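Local structure of glycoside hydrolase family 43 (Halothermothrix orenii, 4QQS) at residues Leu55-Trp66 / Leu107-Pro116. The protein is a thermostable glycosidase with alpha-L-arabinofuranosidase activity, probably acting on xylan-type plant polysaccharides. Sequence-based numbering, arbitrary orientation.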
# COMPACT_ATOMS: atom_id res chain seq x y z
N LEU A 55 -14.37 12.28 2.39
CA LEU A 55 -14.21 10.93 2.91
C LEU A 55 -14.90 9.91 2.01
O LEU A 55 -16.12 9.86 1.93
CB LEU A 55 -14.75 10.79 4.34
CG LEU A 55 -14.04 11.57 5.44
CD1 LEU A 55 -14.74 11.38 6.78
CD2 LEU A 55 -12.58 11.18 5.56
N ALA A 56 -14.09 9.08 1.35
CA ALA A 56 -14.62 7.97 0.57
C ALA A 56 -15.24 6.90 1.46
O ALA A 56 -16.26 6.32 1.12
CB ALA A 56 -13.52 7.36 -0.27
N LEU A 57 -14.59 6.65 2.59
CA LEU A 57 -15.09 5.73 3.62
C LEU A 57 -15.12 6.53 4.92
O LEU A 57 -14.11 7.09 5.34
CB LEU A 57 -14.16 4.51 3.72
CG LEU A 57 -14.27 3.36 4.72
CD1 LEU A 57 -14.18 3.80 6.17
CD2 LEU A 57 -15.52 2.57 4.48
N ASP A 58 -16.29 6.59 5.52
CA ASP A 58 -16.50 7.27 6.78
C ASP A 58 -17.12 6.25 7.71
O ASP A 58 -18.22 5.78 7.47
CB ASP A 58 -17.45 8.46 6.56
CG ASP A 58 -17.62 9.33 7.79
OD1 ASP A 58 -17.06 8.99 8.85
OD2 ASP A 58 -18.35 10.35 7.70
N SER A 59 -16.42 5.88 8.78
CA SER A 59 -16.98 4.94 9.72
C SER A 59 -18.23 5.50 10.39
O SER A 59 -19.02 4.72 10.92
CB SER A 59 -15.95 4.51 10.76
OG SER A 59 -15.55 5.58 11.58
N TYR A 60 -18.41 6.83 10.36
CA TYR A 60 -19.59 7.47 10.94
C TYR A 60 -20.75 7.50 9.97
O TYR A 60 -21.85 7.87 10.35
CB TYR A 60 -19.29 8.91 11.37
CG TYR A 60 -18.19 9.08 12.41
CD1 TYR A 60 -17.57 8.00 13.02
CD2 TYR A 60 -17.79 10.36 12.77
CE1 TYR A 60 -16.57 8.19 13.96
CE2 TYR A 60 -16.79 10.56 13.69
CZ TYR A 60 -16.19 9.48 14.28
OH TYR A 60 -15.19 9.69 15.21
N TYR A 61 -20.52 7.12 8.72
CA TYR A 61 -21.61 6.94 7.76
C TYR A 61 -22.62 5.96 8.33
O TYR A 61 -22.26 4.98 8.99
CB TYR A 61 -21.05 6.42 6.44
CG TYR A 61 -22.07 6.23 5.33
CD1 TYR A 61 -22.88 7.27 4.92
CD2 TYR A 61 -22.16 5.02 4.65
CE1 TYR A 61 -23.79 7.11 3.90
CE2 TYR A 61 -23.07 4.85 3.62
CZ TYR A 61 -23.88 5.91 3.25
OH TYR A 61 -24.79 5.77 2.23
N GLU A 62 -23.90 6.21 8.11
CA GLU A 62 -24.93 5.46 8.81
C GLU A 62 -24.89 3.96 8.55
O GLU A 62 -25.26 3.18 9.41
CB GLU A 62 -26.32 6.05 8.52
CG GLU A 62 -26.75 5.98 7.07
CD GLU A 62 -27.62 4.78 6.73
OE1 GLU A 62 -27.83 3.90 7.60
OE2 GLU A 62 -28.08 4.72 5.56
N LYS A 63 -24.38 3.55 7.39
CA LYS A 63 -24.31 2.13 7.07
C LYS A 63 -23.05 1.45 7.59
O LYS A 63 -22.90 0.26 7.43
CB LYS A 63 -24.38 1.92 5.55
CG LYS A 63 -25.61 2.52 4.91
CD LYS A 63 -25.78 2.07 3.48
CE LYS A 63 -26.93 2.80 2.80
NZ LYS A 63 -28.20 2.69 3.54
N ASN A 64 -22.15 2.20 8.22
CA ASN A 64 -20.88 1.64 8.70
C ASN A 64 -20.93 1.50 10.22
O ASN A 64 -21.78 0.77 10.71
CB ASN A 64 -19.71 2.44 8.16
CG ASN A 64 -19.57 2.29 6.67
OD1 ASN A 64 -20.01 1.28 6.11
ND2 ASN A 64 -19.00 3.28 6.00
N GLY A 65 -20.05 2.16 10.95
CA GLY A 65 -20.04 2.11 12.40
C GLY A 65 -18.95 1.25 13.01
O GLY A 65 -18.72 1.32 14.20
N TRP A 66 -18.25 0.47 12.20
CA TRP A 66 -17.22 -0.43 12.68
C TRP A 66 -15.87 0.26 12.75
O TRP A 66 -15.52 1.06 11.89
CB TRP A 66 -17.13 -1.66 11.76
CG TRP A 66 -16.14 -2.65 12.27
CD1 TRP A 66 -16.36 -3.59 13.23
CD2 TRP A 66 -14.77 -2.77 11.90
NE1 TRP A 66 -15.21 -4.30 13.47
CE2 TRP A 66 -14.22 -3.81 12.67
CE3 TRP A 66 -13.94 -2.11 10.98
CZ2 TRP A 66 -12.89 -4.20 12.56
CZ3 TRP A 66 -12.62 -2.50 10.86
CH2 TRP A 66 -12.11 -3.54 11.65
N LEU A 107 -15.63 7.63 -5.56
CA LEU A 107 -15.63 8.66 -4.52
C LEU A 107 -16.49 8.29 -3.32
O LEU A 107 -16.58 9.06 -2.35
CB LEU A 107 -16.09 10.00 -5.09
CG LEU A 107 -15.19 10.55 -6.20
CD1 LEU A 107 -15.77 11.85 -6.73
CD2 LEU A 107 -13.75 10.77 -5.72
N GLY A 108 -17.13 7.12 -3.36
CA GLY A 108 -17.93 6.67 -2.25
C GLY A 108 -19.37 7.14 -2.32
O GLY A 108 -19.81 7.66 -3.35
N PRO A 109 -20.12 6.97 -1.23
CA PRO A 109 -19.67 6.40 0.04
C PRO A 109 -19.46 4.90 -0.04
O PRO A 109 -20.28 4.18 -0.61
CB PRO A 109 -20.81 6.73 1.00
CG PRO A 109 -22.02 6.80 0.14
CD PRO A 109 -21.54 7.36 -1.17
N PHE A 110 -18.36 4.43 0.53
CA PHE A 110 -18.14 3.01 0.68
C PHE A 110 -18.89 2.50 1.91
O PHE A 110 -18.91 3.16 2.96
CB PHE A 110 -16.64 2.71 0.80
CG PHE A 110 -15.92 2.74 -0.52
CD1 PHE A 110 -15.59 3.95 -1.12
CD2 PHE A 110 -15.58 1.57 -1.17
CE1 PHE A 110 -14.94 3.97 -2.35
CE2 PHE A 110 -14.93 1.60 -2.39
CZ PHE A 110 -14.61 2.79 -2.97
N LYS A 111 -19.52 1.34 1.76
CA LYS A 111 -20.26 0.71 2.84
C LYS A 111 -19.66 -0.64 3.17
O LYS A 111 -19.32 -1.43 2.28
CB LYS A 111 -21.73 0.54 2.46
CG LYS A 111 -22.01 -0.47 1.38
CD LYS A 111 -23.50 -0.62 1.14
CE LYS A 111 -23.78 -1.73 0.15
NZ LYS A 111 -25.23 -1.94 -0.06
N ASN A 112 -19.50 -0.92 4.45
CA ASN A 112 -18.94 -2.19 4.87
C ASN A 112 -19.78 -3.35 4.39
O ASN A 112 -21.01 -3.33 4.48
CB ASN A 112 -18.84 -2.25 6.39
CG ASN A 112 -17.80 -1.32 6.94
OD1 ASN A 112 -16.81 -1.02 6.27
ND2 ASN A 112 -18.00 -0.85 8.17
N ILE A 113 -19.11 -4.37 3.87
CA ILE A 113 -19.76 -5.61 3.53
C ILE A 113 -19.31 -6.78 4.40
O ILE A 113 -20.11 -7.66 4.67
CB ILE A 113 -19.72 -5.92 2.01
CG1 ILE A 113 -18.30 -6.14 1.51
CG2 ILE A 113 -20.47 -4.81 1.25
CD1 ILE A 113 -18.23 -6.47 0.03
N LYS A 114 -18.07 -6.78 4.89
CA LYS A 114 -17.64 -7.73 5.92
C LYS A 114 -16.57 -7.05 6.76
O LYS A 114 -15.43 -6.89 6.33
CB LYS A 114 -17.17 -9.05 5.31
CG LYS A 114 -17.11 -10.19 6.32
CD LYS A 114 -16.88 -11.53 5.66
CE LYS A 114 -16.71 -12.65 6.67
NZ LYS A 114 -16.71 -13.95 5.96
N ALA A 115 -16.98 -6.62 7.94
CA ALA A 115 -16.13 -5.85 8.83
C ALA A 115 -16.27 -6.42 10.24
O ALA A 115 -17.29 -6.21 10.88
CB ALA A 115 -16.54 -4.38 8.80
N PRO A 116 -15.26 -7.16 10.73
CA PRO A 116 -13.99 -7.48 10.07
C PRO A 116 -14.14 -8.55 8.99
O PRO A 116 -15.07 -9.38 9.01
CB PRO A 116 -13.14 -8.01 11.21
CG PRO A 116 -14.11 -8.66 12.12
CD PRO A 116 -15.36 -7.80 12.05
O HOH W 1 -18.25 9.37 -0.07
O HOH W 2 -18.54 5.74 3.97
O HOH W 3 -22.99 -1.65 5.46
O HOH W 4 -20.12 -1.96 9.79
O HOH W 5 -16.40 1.36 9.34
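In this five-bladed beta-propeller, two neighbouring four-stranded blades meet here through their outermost strands, 51-58 and 111-112, and the turns beside them. At the end near the classic beta bulge of Ala-56 and Leu-57, Phe-110 N donates to Ala-56 O (2.9 Å), with the N-H nearly in line with the carbonyl. The same oxygen lies in the plane of the Phe-110 ring, at its edge, 3.3 Å from CD1. Leu-57 CD2 packs on Phe-110 CB, and both side chains also touch Met-85 of strand 82-90.

Two successive type I turns, Asp-58 to Tyr-61 and Tyr-61 to Asn-64, bring the Asn-64 amide against the second blade. With CG beside the backbone N and anti to the carbonyl carbon (chi1 -68°), the amide reaches across to the 107-116 segment. Both of its ends are used. OD1 accepts from Asn-112 N at 2.8 Å. ND2 donates to Phe-110 O (3.0 Å) and to Asp-58 O, both nearly in the amide plane, so the group is held against rotation. Asp-58 O also receives Tyr-61 N, from the opposite face of its carbonyl plane. One water accepts from Asp-58 N and donates to Phe-110 O, and so bridges the two blades.

Pro-109, which follows a cis peptide bond, lays CB over one face of the Tyr-61 ring, 4.0 Å from its centroid, in a CH-pi contact. The Asn-112 side chain bonds through OD1 to Tyr-87 OH, while a water joins its ND2 to Trp-66 O. The Trp-66 indole swings over the second blade with CG anti to the backbone N (chi1 -176°). Ala-115 CB lies over the face of its five-membered ring, 4.2 Å from the centroid, in a CH-pi contact, and Pro-116 CD approaches Trp-66 NE1 at 3.8 Å.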